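Local coordinates for putative ABC transporter, periplasmic binding protein, amino acid (Neisseria gonorrhoeae, PDB 2YJP) that binds L-cysteine as the solute receptor of a probable amino acid ABC transporter, presumably handing it on for uptake, at residues L162-A175 and L201-N213. The protein carries 1 engineered substitution. Numbering follows the deposited sequence.
Sequences LKDQTLLVNKGTTA and LKDGRGVALAHDN. With ZN (zinc ion), chain H; CYS (cysteine), chain D; EDO (1,2-ethanediol), chain K.
Parallel strands 166-170 and 208-212 pair in the sheet of one lobe of this family 3 solute-binding protein, the N-to-C directions of their axes 34° apart. His211 and Asp212, at the end of strand 208-212, and Thr173 and Thr174, in the turn and helix start after strand 166-170, belong to the cysteine pocket. The register rests on three backbone bonds: Val207 N to Thr166 O, Leu168 N to Ala208 O (2.9 Å, nearly straight at 175°) and Ala210 N to Leu168 O. On one face, Leu168 CB meets Leu209 CB at 4.0 Å, while Leu168 CD1 reaches Leu201 CB at 3.6 Å, joining the strand to the end of helix 194-202. With chi1 at 179° Leu167 swings CG away from its own N, and its chi2 then lays CD1 3.8 Å from Ala208 CB on the other face. Beyond Val169 the strands part, and a water accepts from Asn170 N and donates to Ala210 O (2.7 Å) and Thr173 OG1. The ligand's amino N donates to Asp212 OD2 at 2.7 Å, and Thr174 N donates to the ligand's OXT at 3.0 Å. The His211 ring meets the ligand SG edge-on, its orientation fixed by Asp212 N, which donates to ND1 within the ring plane, and by Asn194 at NE2. Lys65 salt-bridges Asp212. Strand 166-170 lies between 208-212 and 187-191, parallel to both, while 142-151 runs antiparallel to 208-212.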
ATOM      1  N   LEU A 162     -11.049  18.594 -14.397  1.00 28.61           N
ATOM      2  CA  LEU A 162     -10.111  19.171 -13.482  1.00 28.56           C
ATOM      3  C   LEU A 162      -9.619  20.607 -13.853  1.00 32.11           C
ATOM      4  O   LEU A 162      -8.927  21.267 -13.037  1.00 33.18           O
ATOM      5  CB  LEU A 162      -8.989  18.183 -13.205  1.00 25.95           C
ATOM      6  CG  LEU A 162      -9.462  16.827 -12.625  1.00 24.51           C
ATOM      7  CD1 LEU A 162      -8.339  15.773 -12.608  1.00 23.00           C
ATOM      8  CD2 LEU A 162     -10.116  16.914 -11.245  1.00 17.37           C
ATOM      9  N   LYS A 163     -10.017  21.133 -15.024  1.00 34.26           N
ATOM     10  CA  LYS A 163      -9.607  22.490 -15.437  1.00 36.75           C
ATOM     11  C   LYS A 163      -9.851  23.589 -14.380  1.00 37.78           C
ATOM     12  O   LYS A 163     -10.999  23.795 -13.919  1.00 37.88           O
ATOM     13  CB  LYS A 163     -10.345  22.889 -16.715  1.00 39.64           C
ATOM     14  CG  LYS A 163      -9.946  24.261 -17.313  1.00 43.42           C
ATOM     15  CD  LYS A 163      -8.718  24.139 -18.225  1.00 47.32           C
ATOM     16  N   ASP A 164      -8.791  24.329 -14.023  1.00 38.21           N
ATOM     17  CA  ASP A 164      -8.901  25.425 -13.013  1.00 38.25           C
ATOM     18  C   ASP A 164      -9.235  24.883 -11.611  1.00 35.99           C
ATOM     19  O   ASP A 164      -9.777  25.602 -10.759  1.00 36.27           O
ATOM     20  CB  ASP A 164      -9.921  26.505 -13.432  1.00 40.07           C
ATOM     21  CG  ASP A 164      -9.484  27.274 -14.667  1.00 44.85           C
ATOM     22  OD1 ASP A 164      -8.249  27.332 -14.899  1.00 47.60           O
ATOM     23  OD2 ASP A 164     -10.349  27.813 -15.411  1.00 48.31           O
ATOM     24  N   GLN A 165      -8.917  23.615 -11.386  1.00 32.85           N
ATOM     25  CA  GLN A 165      -9.276  22.949 -10.150  1.00 31.27           C
ATOM     26  C   GLN A 165      -8.090  22.108  -9.615  1.00 28.70           C
ATOM     27  O   GLN A 165      -7.135  21.862 -10.334  1.00 27.99           O
ATOM     28  CB  GLN A 165     -10.512  22.083 -10.371  1.00 31.26           C
ATOM     29  CG  GLN A 165     -11.731  22.848 -10.899  1.00 37.83           C
ATOM     30  CD  GLN A 165     -12.630  23.417  -9.798  1.00 45.40           C
ATOM     31  OE1 GLN A 165     -12.163  24.037  -8.832  1.00 48.31           O
ATOM     32  NE2 GLN A 165     -13.935  23.201  -9.943  1.00 47.43           N
ATOM     33  N   THR A 166      -8.191  21.645  -8.373  1.00 26.60           N
ATOM     34  CA  THR A 166      -7.120  20.954  -7.700  1.00 24.59           C
ATOM     35  C   THR A 166      -7.415  19.463  -7.467  1.00 22.77           C
ATOM     36  O   THR A 166      -8.509  19.120  -7.035  1.00 22.34           O
ATOM     37  CB  THR A 166      -6.798  21.680  -6.363  1.00 25.26           C
ATOM     38  OG1 THR A 166      -6.270  22.981  -6.647  1.00 27.28           O
ATOM     39  CG2 THR A 166      -5.761  20.944  -5.528  1.00 22.34           C
ATOM     40  N   LEU A 167      -6.447  18.597  -7.775  1.00 21.19           N
ATOM     41  CA  LEU A 167      -6.544  17.175  -7.443  1.00 19.80           C
ATOM     42  C   LEU A 167      -5.653  16.871  -6.256  1.00 19.76           C
ATOM     43  O   LEU A 167      -4.490  17.307  -6.218  1.00 19.98           O
ATOM     44  CB  LEU A 167      -6.151  16.305  -8.653  1.00 18.53           C
ATOM     45  CG  LEU A 167      -6.156  14.797  -8.533  1.00 17.89           C
ATOM     46  CD1 LEU A 167      -7.574  14.225  -8.300  1.00 13.60           C
ATOM     47  CD2 LEU A 167      -5.520  14.215  -9.794  1.00 17.96           C
ATOM     48  N   LEU A 168      -6.211  16.166  -5.263  1.00 19.16           N
ATOM     49  CA  LEU A 168      -5.435  15.756  -4.081  1.00 18.53           C
ATOM     50  C   LEU A 168      -4.733  14.398  -4.283  1.00 18.41           C
ATOM     51  O   LEU A 168      -5.322  13.441  -4.828  1.00 18.58           O
ATOM     52  CB  LEU A 168      -6.351  15.645  -2.870  1.00 18.08           C
ATOM     53  CG  LEU A 168      -7.025  16.979  -2.546  1.00 20.55           C
ATOM     54  CD1 LEU A 168      -8.160  16.861  -1.553  1.00 20.47           C
ATOM     55  CD2 LEU A 168      -5.983  17.905  -1.997  1.00 21.16           C
ATOM     56  N   VAL A 169      -3.466  14.321  -3.888  1.00 17.77           N
ATOM     57  CA  VAL A 169      -2.799  13.052  -3.871  1.00 16.28           C
ATOM     58  C   VAL A 169      -1.926  12.972  -2.604  1.00 17.60           C
ATOM     59  O   VAL A 169      -1.431  14.021  -2.090  1.00 17.85           O
ATOM     60  CB  VAL A 169      -1.845  12.842  -5.118  1.00 17.18           C
ATOM     61  CG1 VAL A 169      -2.631  12.656  -6.397  1.00 14.79           C
ATOM     62  CG2 VAL A 169      -0.768  13.987  -5.247  1.00 13.97           C
ATOM     63  N   ASN A 170      -1.713  11.730  -2.148  1.00 16.11           N
ATOM     64  CA  ASN A 170      -0.750  11.449  -1.096  1.00 16.68           C
ATOM     65  C   ASN A 170       0.623  11.520  -1.760  1.00 17.83           C
ATOM     66  O   ASN A 170       0.850  10.837  -2.776  1.00 17.18           O
ATOM     67  CB  ASN A 170      -1.075  10.113  -0.447  1.00 14.82           C
ATOM     68  CG  ASN A 170      -0.064   9.660   0.617  1.00 19.97           C
ATOM     69  OD1 ASN A 170       0.201   8.571   0.741  1.00 19.00           O
ATOM     70  ND2 ASN A 170       0.392  10.486   1.409  1.00 20.47           N
ATOM     71  N   LYS A 171       1.494  12.406  -1.253  1.00 17.77           N
ATOM     72  CA  LYS A 171       2.795  12.557  -1.817  1.00 19.19           C
ATOM     73  C   LYS A 171       3.551  11.198  -1.911  1.00 19.05           C
ATOM     74  O   LYS A 171       3.570  10.432  -0.938  1.00 18.60           O
ATOM     75  CB  LYS A 171       3.614  13.630  -1.029  1.00 20.80           C
ATOM     76  CG  LYS A 171       5.051  13.801  -1.553  1.00 25.16           C
ATOM     77  CD  LYS A 171       5.777  15.069  -0.997  1.00 31.93           C
ATOM     78  CE  LYS A 171       7.305  14.960  -1.190  1.00 37.77           C
ATOM     79  NZ  LYS A 171       8.094  15.956  -0.315  1.00 42.42           N
ATOM     80  N   GLY A 172       4.181  10.953  -3.062  1.00 18.60           N
ATOM     81  CA  GLY A 172       5.119   9.843  -3.251  1.00 19.22           C
ATOM     82  C   GLY A 172       4.384   8.529  -3.614  1.00 18.88           C
ATOM     83  O   GLY A 172       4.956   7.467  -3.518  1.00 18.37           O
ATOM     84  N   THR A 173       3.084   8.625  -3.934  1.00 16.73           N
ATOM     85  CA  THR A 173       2.339   7.472  -4.357  1.00 16.38           C
ATOM     86  C   THR A 173       2.372   7.309  -5.883  1.00 16.15           C
ATOM     87  O   THR A 173       2.798   8.201  -6.633  1.00 15.22           O
ATOM     88  CB  THR A 173       0.844   7.524  -3.892  1.00 16.52           C
ATOM     89  OG1 THR A 173       0.196   8.702  -4.383  1.00 14.40           O
ATOM     90  CG2 THR A 173       0.720   7.438  -2.351  1.00 16.40           C
ATOM     91  N   THR A 174       1.908   6.152  -6.343  1.00 16.66           N
ATOM     92  CA  THR A 174       1.774   5.912  -7.789  1.00 17.09           C
ATOM     93  C   THR A 174       0.745   6.876  -8.364  1.00 17.00           C
ATOM     94  O   THR A 174       0.930   7.329  -9.482  1.00 18.00           O
ATOM     95  CB  THR A 174       1.360   4.494  -8.105  1.00 17.41           C
ATOM     96  OG1 THR A 174       0.318   4.132  -7.200  1.00 16.51           O
ATOM     97  CG2 THR A 174       2.594   3.483  -7.965  1.00 17.71           C
ATOM     98  N   ALA A 175      -0.287   7.265  -7.598  1.00 16.41           N
ATOM     99  CA  ALA A 175      -1.207   8.295  -8.161  1.00 17.30           C
ATOM    100  C   ALA A 175      -0.505   9.626  -8.418  1.00 18.39           C
ATOM    101  O   ALA A 175      -0.740  10.251  -9.462  1.00 19.10           O
ATOM    102  CB  ALA A 175      -2.446   8.492  -7.335  1.00 15.66           C
ATOM    103  N   LEU A 201      -9.842  16.510   1.471  1.00 19.86           N
ATOM    104  CA  LEU A 201     -10.900  16.289   0.492  1.00 20.06           C
ATOM    105  C   LEU A 201     -12.231  16.592   1.154  1.00 21.59           C
ATOM    106  O   LEU A 201     -13.067  17.366   0.605  1.00 22.13           O
ATOM    107  CB  LEU A 201     -10.823  14.879  -0.119  1.00 18.69           C
ATOM    108  CG  LEU A 201     -12.008  14.547  -1.046  1.00 18.43           C
ATOM    109  CD1 LEU A 201     -11.871  15.254  -2.385  1.00 13.09           C
ATOM    110  CD2 LEU A 201     -12.158  13.049  -1.190  1.00 14.18           C
ATOM    111  N   LYS A 202     -12.384  16.078   2.386  1.00 21.18           N
ATOM    112  CA  LYS A 202     -13.540  16.442   3.232  1.00 22.32           C
ATOM    113  C   LYS A 202     -13.682  17.957   3.392  1.00 24.87           C
ATOM    114  O   LYS A 202     -14.812  18.469   3.428  1.00 25.00           O
ATOM    115  CB  LYS A 202     -13.473  15.755   4.622  1.00 21.82           C
ATOM    116  CG  LYS A 202     -13.936  14.271   4.641  1.00 21.97           C
ATOM    117  CD  LYS A 202     -13.237  13.430   5.686  1.00 28.01           C
ATOM    118  CE  LYS A 202     -13.590  13.833   7.059  1.00 35.73           C
ATOM    119  NZ  LYS A 202     -13.127  12.870   8.114  1.00 39.13           N
ATOM    120  N   ASP A 203     -12.550  18.674   3.541  1.00 25.61           N
ATOM    121  CA  ASP A 203     -12.576  20.125   3.715  1.00 27.54           C
ATOM    122  C   ASP A 203     -12.754  20.907   2.385  1.00 27.69           C
ATOM    123  O   ASP A 203     -12.773  22.129   2.394  1.00 29.63           O
ATOM    124  CB  ASP A 203     -11.305  20.586   4.397  1.00 28.26           C
ATOM    125  CG  ASP A 203     -11.207  20.117   5.877  1.00 34.61           C
ATOM    126  OD1 ASP A 203     -12.217  19.734   6.514  1.00 36.59           O
ATOM    127  OD2 ASP A 203     -10.065  20.121   6.424  1.00 40.66           O
ATOM    128  N   GLY A 204     -12.836  20.228   1.244  1.00 26.53           N
ATOM    129  CA  GLY A 204     -12.972  20.929  -0.029  1.00 26.80           C
ATOM    130  C   GLY A 204     -11.694  21.591  -0.539  1.00 27.47           C
ATOM    131  O   GLY A 204     -11.752  22.521  -1.323  1.00 27.91           O
ATOM    132  N   ARG A 205     -10.519  21.095  -0.134  1.00 26.68           N
ATOM    133  CA  ARG A 205      -9.277  21.667  -0.610  1.00 26.66           C
ATOM    134  C   ARG A 205      -9.016  21.313  -2.083  1.00 25.66           C
ATOM    135  O   ARG A 205      -8.255  21.994  -2.769  1.00 26.72           O
ATOM    136  CB  ARG A 205      -8.127  21.254   0.315  1.00 27.50           C
ATOM    137  CG  ARG A 205      -8.059  21.997   1.699  1.00 30.36           C
ATOM    138  CD  ARG A 205      -7.300  23.316   1.569  1.00 39.18           C
ATOM    139  NE  ARG A 205      -5.867  23.238   1.913  1.00 42.72           N
ATOM    140  CZ  ARG A 205      -4.895  23.892   1.251  1.00 45.56           C
ATOM    141  NH1 ARG A 205      -5.182  24.649   0.186  1.00 43.32           N
ATOM    142  NH2 ARG A 205      -3.620  23.778   1.646  1.00 45.57           N
ATOM    143  N   GLY A 206      -9.673  20.267  -2.576  1.00 23.64           N
ATOM    144  CA  GLY A 206      -9.637  19.859  -3.982  1.00 22.49           C
ATOM    145  C   GLY A 206     -10.981  19.258  -4.354  1.00 22.47           C
ATOM    146  O   GLY A 206     -11.788  18.967  -3.471  1.00 22.89           O
ATOM    147  N   VAL A 207     -11.223  19.083  -5.648  1.00 21.84           N
ATOM    148  CA  VAL A 207     -12.502  18.599  -6.171  1.00 20.96           C
ATOM    149  C   VAL A 207     -12.544  17.081  -6.209  1.00 20.33           C
ATOM    150  O   VAL A 207     -13.631  16.541  -6.372  1.00 19.88           O
ATOM    151  CB  VAL A 207     -12.790  19.115  -7.603  1.00 21.60           C
ATOM    152  CG1 VAL A 207     -12.795  20.619  -7.606  1.00 22.99           C
ATOM    153  CG2 VAL A 207     -11.758  18.622  -8.575  1.00 20.60           C
ATOM    154  N   ALA A 208     -11.376  16.419  -6.027  1.00 18.50           N
ATOM    155  CA  ALA A 208     -11.217  14.978  -6.131  1.00 16.86           C
ATOM    156  C   ALA A 208      -9.871  14.532  -5.551  1.00 17.12           C
ATOM    157  O   ALA A 208      -8.965  15.352  -5.327  1.00 17.51           O
ATOM    158  CB  ALA A 208     -11.297  14.537  -7.591  1.00 16.50           C
ATOM    159  N   LEU A 209      -9.722  13.221  -5.362  1.00 15.82           N
ATOM    160  CA  LEU A 209      -8.525  12.668  -4.805  1.00 15.87           C
ATOM    161  C   LEU A 209      -8.228  11.355  -5.518  1.00 15.48           C
ATOM    162  O   LEU A 209      -9.105  10.509  -5.672  1.00 16.23           O
ATOM    163  CB  LEU A 209      -8.723  12.457  -3.309  1.00 16.03           C
ATOM    164  CG  LEU A 209      -7.599  11.867  -2.474  1.00 16.30           C
ATOM    165  CD1 LEU A 209      -7.858  12.018  -0.966  1.00 13.46           C
ATOM    166  CD2 LEU A 209      -7.337  10.354  -2.842  1.00 13.12           C
ATOM    167  N   ALA A 210      -7.003  11.195  -5.972  1.00 15.29           N
ATOM    168  CA  ALA A 210      -6.606   9.996  -6.681  1.00 14.89           C
ATOM    169  C   ALA A 210      -5.692   9.122  -5.815  1.00 14.53           C
ATOM    170  O   ALA A 210      -4.830   9.648  -5.096  1.00 13.71           O
ATOM    171  CB  ALA A 210      -5.907  10.379  -7.970  1.00 14.88           C
ATOM    172  N   HIS A 211      -5.879   7.806  -5.918  1.00 14.22           N
ATOM    173  CA  HIS A 211      -5.134   6.812  -5.101  1.00 14.14           C
ATOM    174  C   HIS A 211      -5.446   5.402  -5.625  1.00 14.21           C
ATOM    175  O   HIS A 211      -6.209   5.250  -6.597  1.00 14.13           O
ATOM    176  CB  HIS A 211      -5.606   6.881  -3.617  1.00 13.37           C
ATOM    177  CG  HIS A 211      -4.505   6.698  -2.620  1.00 15.81           C
ATOM    178  ND1 HIS A 211      -3.582   5.676  -2.708  1.00 13.35           N
ATOM    179  CD2 HIS A 211      -4.185   7.399  -1.508  1.00 14.55           C
ATOM    180  CE1 HIS A 211      -2.740   5.756  -1.694  1.00 15.85           C
ATOM    181  NE2 HIS A 211      -3.086   6.791  -0.950  1.00 16.32           N
ATOM    182  N   ASP A 212      -4.897   4.379  -4.951  1.00 14.41           N
ATOM    183  CA  ASP A 212      -5.189   2.979  -5.236  1.00 15.25           C
ATOM    184  C   ASP A 212      -6.702   2.833  -5.170  1.00 15.13           C
ATOM    185  O   ASP A 212      -7.309   3.268  -4.199  1.00 15.29           O
ATOM    186  CB  ASP A 212      -4.511   2.033  -4.173  1.00 14.19           C
ATOM    187  CG  ASP A 212      -3.000   1.891  -4.374  1.00 17.57           C
ATOM    188  OD1 ASP A 212      -2.490   2.437  -5.386  1.00 16.60           O
ATOM    189  OD2 ASP A 212      -2.286   1.221  -3.513  1.00 17.94           O
ATOM    190  N   ASN A 213      -7.329   2.186  -6.146  1.00 15.90           N
ATOM    191  CA  ASN A 213      -8.808   2.106  -6.094  1.00 15.82           C
ATOM    192  C   ASN A 213      -9.356   1.324  -4.898  1.00 16.01           C
ATOM    193  O   ASN A 213     -10.394   1.711  -4.319  1.00 15.84           O
ATOM    194  CB  ASN A 213      -9.462   1.649  -7.419  1.00 16.38           C
ATOM    195  CG  ASN A 213      -8.952   0.266  -7.935  1.00 19.99           C
ATOM    196  OD1 ASN A 213      -8.376  -0.564  -7.198  1.00 21.76           O
ATOM    197  ND2 ASN A 213      -9.213   0.019  -9.235  1.00 18.76           N
TER
HETATM  198 ZN    ZN H1273     -10.236  19.146   8.742  1.00 85.93          ZN
HETATM  199  N   CYS D 350       0.425   1.179  -3.516  1.00 13.94           N
HETATM  200  CA  CYS D 350       0.620   2.575  -3.969  1.00 16.00           C
HETATM  201  C   CYS D 350       2.111   2.916  -3.977  1.00 15.80           C
HETATM  202  O   CYS D 350       2.954   2.016  -3.681  1.00 14.71           O
HETATM  203  CB  CYS D 350      -0.097   3.570  -3.066  1.00 17.11           C
HETATM  204  SG  CYS D 350       0.363   3.476  -1.327  1.00 19.99           S
HETATM  205  OXT CYS D 350       2.454   4.060  -4.290  1.00 15.48           O
HETATM  206  C1  EDO K1276     -18.101  17.129   4.536  1.00 40.47           C
HETATM  207  O1  EDO K1276     -17.313  16.992   3.313  1.00 41.60           O
HETATM  208  C2  EDO K1276     -19.537  16.681   4.250  1.00 39.06           C
HETATM  209  O2  EDO K1276     -19.637  15.692   3.199  1.00 28.47           O
HETATM  210  O   HOH W   1      -2.478   9.377  -3.848  1.00 12.84           O
HETATM  211  O   HOH W   2      -0.640   1.482  -7.308  1.00 17.48           O
HETATM  212  O   HOH W   3      -1.703   5.513  -5.309  1.00 16.52           O